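Local atomic coordinates of hemolysin-related protein (PDB entry 6MLT), a protein that is a secreted, metal- and carbohydrate-binding protein of the Vibrio cholerae biofilm matrix that probably contributes to biofilm adhesion. Residues 444-449 / 453-458; 253-258 / 262-267. All blocks are in the same frame, centred on the assembly; numbering follows the deposited sequence.

Contact 1 of 2, residues 444-449 / 453-458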
loop_
_atom_site.group_PDB
_atom_site.type_symbol
_atom_site.label_atom_id
_atom_site.label_comp_id
_atom_site.label_asym_id
_atom_site.label_seq_id
_atom_site.Cartn_x
_atom_site.Cartn_y
_atom_site.Cartn_z
ATOM N N GLY A 444 3.602 -4.988 -9.451
ATOM C CA GLY A 444 4.749 -4.432 -10.133
ATOM C C GLY A 444 5.395 -3.348 -9.295
ATOM O O GLY A 444 4.766 -2.739 -8.423
ATOM N N ILE A 445 6.675 -3.128 -9.574
ATOM C CA ILE A 445 7.466 -2.059 -8.976
ATOM C C ILE A 445 7.971 -1.191 -10.119
ATOM O O ILE A 445 8.668 -1.684 -11.011
ATOM C CB ILE A 445 8.645 -2.612 -8.163
ATOM C CG1 ILE A 445 8.143 -3.488 -7.019
ATOM C CG2 ILE A 445 9.508 -1.487 -7.628
ATOM C CD1 ILE A 445 9.147 -4.544 -6.592
ATOM N N VAL A 446 7.632 0.092 -10.097
ATOM C CA VAL A 446 7.986 0.985 -11.192
ATOM C C VAL A 446 8.720 2.193 -10.634
ATOM O O VAL A 446 8.376 2.701 -9.559
ATOM C CB VAL A 446 6.744 1.408 -12.006
ATOM C CG1 VAL A 446 5.786 2.236 -11.162
ATOM C CG2 VAL A 446 7.154 2.159 -13.270
ATOM N N TYR A 447 9.735 2.650 -11.370
ATOM C CA TYR A 447 10.497 3.822 -10.970
ATOM C C TYR A 447 11.171 4.433 -12.188
ATOM O O TYR A 447 11.372 3.775 -13.213
ATOM C CB TYR A 447 11.548 3.483 -9.906
ATOM C CG TYR A 447 12.794 2.803 -10.436
ATOM C CD1 TYR A 447 12.822 1.430 -10.655
ATOM C CD2 TYR A 447 13.948 3.529 -10.689
ATOM C CE1 TYR A 447 13.965 0.805 -11.122
ATOM C CE2 TYR A 447 15.094 2.916 -11.153
ATOM C CZ TYR A 447 15.100 1.555 -11.367
ATOM O OH TYR A 447 16.246 0.947 -11.829
ATOM N N ALA A 448 11.524 5.706 -12.049
ATOM C CA ALA A 448 12.225 6.449 -13.083
ATOM C C ALA A 448 13.693 6.602 -12.707
ATOM O O ALA A 448 14.013 6.950 -11.566
ATOM C CB ALA A 448 11.594 7.825 -13.287
ATOM N N GLY A 449 14.576 6.337 -13.666
ATOM C CA GLY A 449 15.989 6.593 -13.523
ATOM C C GLY A 449 16.416 7.811 -14.315
ATOM O O GLY A 449 15.599 8.660 -14.687
ATOM N N VAL A 453 11.836 4.959 -17.480
ATOM C CA VAL A 453 10.927 4.422 -16.472
ATOM C C VAL A 453 10.867 2.914 -16.673
ATOM O O VAL A 453 10.513 2.441 -17.758
ATOM C CB VAL A 453 9.530 5.053 -16.580
ATOM C CG1 VAL A 453 8.555 4.397 -15.592
ATOM C CG2 VAL A 453 9.598 6.558 -16.352
ATOM N N ASP A 454 11.201 2.158 -15.627
ATOM C CA ASP A 454 11.291 0.706 -15.688
ATOM C C ASP A 454 10.289 0.069 -14.736
ATOM O O ASP A 454 10.148 0.496 -13.588
ATOM C CB ASP A 454 12.706 0.226 -15.335
ATOM C CG ASP A 454 13.733 0.623 -16.382
ATOM O OD1 ASP A 454 13.313 1.090 -17.459
ATOM O OD2 ASP A 454 14.952 0.481 -16.128
ATOM N N MET A 455 9.620 -0.976 -15.220
ATOM C CA MET A 455 8.662 -1.756 -14.450
ATOM C C MET A 455 9.249 -3.134 -14.182
ATOM O O MET A 455 9.713 -3.806 -15.111
ATOM C CB MET A 455 7.342 -1.894 -15.210
ATOM C CG MET A 455 6.318 -2.832 -14.568
ATOM S SD MET A 455 5.541 -2.111 -13.115
ATOM C CE MET A 455 4.551 -0.828 -13.882
ATOM N N TYR A 456 9.216 -3.551 -12.920
ATOM C CA TYR A 456 9.691 -4.858 -12.489
ATOM C C TYR A 456 8.548 -5.667 -11.885
ATOM O O TYR A 456 7.648 -5.112 -11.249
ATOM C CB TYR A 456 10.813 -4.711 -11.452
ATOM C CG TYR A 456 12.131 -4.301 -12.063
ATOM C CD1 TYR A 456 12.401 -2.972 -12.355
ATOM C CD2 TYR A 456 13.096 -5.247 -12.378
ATOM C CE1 TYR A 456 13.599 -2.598 -12.925
ATOM C CE2 TYR A 456 14.300 -4.879 -12.951
ATOM C CZ TYR A 456 14.542 -3.558 -13.225
ATOM O OH TYR A 456 15.736 -3.174 -13.796
ATOM N N ASP A 457 8.592 -6.989 -12.064
ATOM C CA ASP A 457 7.648 -7.841 -11.355
ATOM C C ASP A 457 8.179 -8.148 -9.949
ATOM O O ASP A 457 9.267 -7.713 -9.551
ATOM C CB ASP A 457 7.338 -9.108 -12.163
ATOM C CG ASP A 457 8.504 -10.082 -12.244
ATOM O OD1 ASP A 457 9.489 -9.963 -11.487
ATOM O OD2 ASP A 457 8.417 -10.993 -13.094
ATOM N N ALA A 458 7.391 -8.893 -9.172
ATOM C CA ALA A 458 7.738 -9.130 -7.772
ATOM C C ALA A 458 9.040 -9.906 -7.609
ATOM O O ALA A 458 9.664 -9.827 -6.542
ATOM C CB ALA A 458 6.600 -9.875 -7.072
HETATM O O HOH W 1 16.178 -0.633 -13.945
#

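Contact 2 of 2, residues 253-258 / 262-267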
loop_
_atom_site.group_PDB
_atom_site.type_symbol
_atom_site.label_atom_id
_atom_site.label_comp_id
_atom_site.label_asym_id
_atom_site.label_seq_id
_atom_site.Cartn_x
_atom_site.Cartn_y
_atom_site.Cartn_z
ATOM N N ILE A 253 18.111 -0.508 -7.226
ATOM C CA ILE A 253 16.789 -0.742 -6.665
ATOM C C ILE A 253 16.827 -2.122 -6.029
ATOM O O ILE A 253 17.437 -3.047 -6.578
ATOM C CB ILE A 253 15.673 -0.653 -7.724
ATOM C CG1 ILE A 253 14.319 -0.899 -7.059
ATOM C CG2 ILE A 253 15.908 -1.662 -8.842
ATOM C CD1 ILE A 253 13.201 -0.095 -7.638
ATOM N N ALA A 254 16.210 -2.258 -4.863
ATOM C CA ALA A 254 16.305 -3.516 -4.141
ATOM C C ALA A 254 15.007 -3.778 -3.399
ATOM O O ALA A 254 14.291 -2.852 -3.009
ATOM C CB ALA A 254 17.484 -3.518 -3.163
ATOM N N VAL A 255 14.708 -5.057 -3.225
ATOM C CA VAL A 255 13.605 -5.508 -2.386
ATOM C C VAL A 255 14.213 -6.243 -1.208
ATOM O O VAL A 255 14.966 -7.212 -1.388
ATOM C CB VAL A 255 12.629 -6.405 -3.155
ATOM C CG1 VAL A 255 11.538 -6.919 -2.225
ATOM C CG2 VAL A 255 12.022 -5.644 -4.325
ATOM N N LEU A 256 13.881 -5.791 -0.008
ATOM C CA LEU A 256 14.378 -6.376 1.223
ATOM C C LEU A 256 13.246 -7.094 1.943
ATOM O O LEU A 256 12.087 -6.674 1.884
ATOM C CB LEU A 256 14.957 -5.305 2.144
ATOM C CG LEU A 256 15.955 -4.336 1.512
ATOM C CD1 LEU A 256 16.378 -3.298 2.526
ATOM C CD2 LEU A 256 17.152 -5.091 0.972
ATOM N N GLU A 257 13.596 -8.185 2.615
ATOM C CA GLU A 257 12.685 -8.863 3.518
ATOM C C GLU A 257 12.583 -8.080 4.827
ATOM O O GLU A 257 13.350 -7.152 5.089
ATOM C CB GLU A 257 13.163 -10.288 3.786
ATOM C CG GLU A 257 13.461 -11.110 2.531
ATOM C CD GLU A 257 12.210 -11.502 1.760
ATOM O OE1 GLU A 257 11.094 -11.243 2.255
ATOM O OE2 GLU A 257 12.345 -12.078 0.657
ATOM N N HIS A 258 11.628 -8.480 5.669
ATOM C CA HIS A 258 11.368 -7.745 6.905
ATOM C C HIS A 258 12.570 -7.732 7.841
ATOM O O HIS A 258 12.662 -6.846 8.698
ATOM C CB HIS A 258 10.163 -8.350 7.628
ATOM C CG HIS A 258 10.440 -9.691 8.229
ATOM N ND1 HIS A 258 10.477 -10.850 7.481
ATOM C CD2 HIS A 258 10.709 -10.057 9.505
ATOM C CE1 HIS A 258 10.753 -11.872 8.273
ATOM N NE2 HIS A 258 10.901 -11.417 9.505
ATOM N N VAL A 262 18.337 -9.433 1.596
ATOM C CA VAL A 262 18.013 -9.030 0.229
ATOM C C VAL A 262 17.184 -10.126 -0.426
ATOM O O VAL A 262 17.613 -11.279 -0.498
ATOM C CB VAL A 262 19.283 -8.755 -0.588
ATOM C CG1 VAL A 262 18.934 -8.479 -2.057
ATOM C CG2 VAL A 262 20.052 -7.584 0.003
ATOM N N LYS A 263 16.006 -9.764 -0.927
ATOM C CA LYS A 263 15.268 -10.660 -1.809
ATOM C C LYS A 263 15.865 -10.628 -3.209
ATOM O O LYS A 263 16.232 -11.666 -3.764
ATOM C CB LYS A 263 13.788 -10.270 -1.848
ATOM C CG LYS A 263 12.938 -11.237 -2.659
ATOM C CD LYS A 263 11.502 -10.767 -2.797
ATOM C CE LYS A 263 10.747 -11.642 -3.791
ATOM N NZ LYS A 263 9.290 -11.371 -3.788
ATOM N N TRP A 264 15.955 -9.439 -3.798
ATOM C CA TRP A 264 16.708 -9.243 -5.029
ATOM C C TRP A 264 17.098 -7.774 -5.121
ATOM O O TRP A 264 16.510 -6.912 -4.459
ATOM C CB TRP A 264 15.918 -9.677 -6.272
ATOM C CG TRP A 264 14.568 -9.035 -6.437
ATOM C CD1 TRP A 264 13.369 -9.547 -6.037
ATOM C CD2 TRP A 264 14.273 -7.775 -7.070
ATOM N NE1 TRP A 264 12.349 -8.681 -6.369
ATOM C CE2 TRP A 264 12.879 -7.587 -7.003
ATOM C CE3 TRP A 264 15.056 -6.790 -7.683
ATOM C CZ2 TRP A 264 12.249 -6.455 -7.527
ATOM C CZ3 TRP A 264 14.429 -5.666 -8.199
ATOM C CH2 TRP A 264 13.041 -5.509 -8.121
ATOM N N ARG A 265 18.118 -7.506 -5.933
ATOM C CA ARG A 265 18.559 -6.141 -6.173
ATOM C C ARG A 265 19.072 -6.037 -7.601
ATOM O O ARG A 265 19.497 -7.028 -8.201
ATOM C CB ARG A 265 19.648 -5.709 -5.183
ATOM C CG ARG A 265 20.974 -6.420 -5.357
ATOM C CD ARG A 265 22.007 -5.964 -4.332
ATOM N NE ARG A 265 22.510 -4.611 -4.583
ATOM C CZ ARG A 265 23.407 -4.302 -5.517
ATOM N NH1 ARG A 265 23.898 -5.237 -6.319
ATOM N NH2 ARG A 265 23.815 -3.050 -5.658
ATOM N N VAL A 266 19.014 -4.826 -8.140
ATOM C CA VAL A 266 19.439 -4.549 -9.504
ATOM C C VAL A 266 20.280 -3.282 -9.504
ATOM O O VAL A 266 19.860 -2.251 -8.971
ATOM C CB VAL A 266 18.236 -4.393 -10.455
ATOM C CG1 VAL A 266 18.689 -3.903 -11.830
ATOM C CG2 VAL A 266 17.490 -5.729 -10.594
ATOM N N ASN A 267 21.468 -3.362 -10.094
ATOM C CA ASN A 267 22.217 -2.190 -10.518
ATOM C C ASN A 267 22.164 -2.182 -12.036
ATOM O O ASN A 267 22.541 -3.171 -12.672
ATOM C CB ASN A 267 23.661 -2.221 -10.024
ATOM C CG ASN A 267 24.520 -1.177 -10.703
ATOM O OD1 ASN A 267 25.315 -1.494 -11.585
ATOM N ND2 ASN A 267 24.322 0.083 -10.335
#

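Contact 1 of 2, residues 444-449 / 453-458
Ile-445 and Tyr-456 form one hydrogen-bonded antiparallel pair of this hairpin and Tyr-447 and Asp-454 the other, the two short strands running at 161° to each other. In the first pair Ile-445 N donates to Tyr-456 O (2.8 Å), and the return bond from Tyr-456 N to Ile-445 O measures 2.7 Å. The second pair repeats the exchange, its longer member being Tyr-447 N to Asp-454 O at 3.1 Å.

A buried polar cluster sits on the face of these four residues. One water donates to Tyr-447 OH and to Asp-454 OD2 (2.7 Å), and also bonds Tyr-456 OH while lying in the plane of that ring. Tyr-447 CG stands between its backbone N and carbonyl carbon (chi1 77°), which carries the ring over its partner strand until its CE1 edge meets Tyr-456 CE1 at 3.9 Å. Ser-465 OG bonds Asp-454 OD1 and Asn-271 ND2 bonds OD2, which should hold the carboxylate's rotation.

Apolar contacts make up the other face. Val-446 CG2 reaches Val-453 CG1 at 3.5 Å, and Met-455, bent at chi2 and chi3, folds its CE back to within 3.7 Å of Val-446 CB.

Strands 443-448 and 452-457 are the inner pair of a four-stranded propeller-like blade, flanked by 277-279 and 462-467; Val-491 and Val-493 of strand 490-494 pack against the valine-methionine face, Ile-253 and Val-255 of strand 252-256 against Ile-445.

Contact 2 of 2, residues 253-258 / 262-267
Val-255 lies over one face of the Trp-264 indole, and this CH-pi contact is the centre of the side-chain packing. Val-255 CB stands 4.1 Å from the centroid of the five-membered ring, 18° off the ring normal, while its CG2 sits toward the rim of the ring system, 3.3 Å from Trp-264 CZ2. The indole gets there because Trp-264 CG occupies the position between backbone N and carbonyl carbon (chi1 55°), which swings the ring back across the neighbouring strand. Its NE1 hydrogen-bonds Ala-458 O.

The other methyl of Val-255, CG1, runs beside Lys-263, whose CD is 3.9 Å away. Both residues facing Val-255 belong to a classic beta bulge: Val-255 O accepts a bond from Lys-263 N at 2.8 Å and a weak one from Trp-264 N. The bulge shifts the register by one, so that Leu-256 pairs with Val-262. Strand 262-266 is the outermost of the four antiparallel strands of this propeller-like blade, and 252-256 lies next to it.

Lys-263 is extended from CB outward, and Glu-257, bent at chi2 (-71°), crosses its aliphatic part with OE2 3.4 Å from Lys-263 CB. The charged ends do not meet; Lys-263 NZ bonds Ala-458 O instead. Beyond the bulge, Ile-253 CG2 lies alongside Val-266 CB at 3.9 Å. On the reverse face Ala-254 CB meets Arg-265 CB at 3.7 Å, whereas the guanidinium leads away to a salt bridge with Glu-252.

How the contacts relate
Contacts 1 and 2 are hairpins of two separate four-stranded sheets, in series along the chain, with centres about 13 Å apart. They meet directly. The polar join between the hairpins runs from Trp-264 NE1 of contact 2 to Ala-458 O, at the end of contact 1 (2.9 Å). Packing continues between the sheets where Tyr-447 CD1 comes within 3.4 Å of Ile-253 CD1 and Tyr-456 OH within 3.6 Å of Val-266 CG1. The tyrosine face of 444-449/453-458 is therefore turned to the indole-bearing face of 253-258/262-267, as in neighbouring propeller blades. Neither contact contains an annotated metal ligand: bound sodium ions lie about 6 Å from the Glu-257 side chain and about 11 Å from that of Met-455.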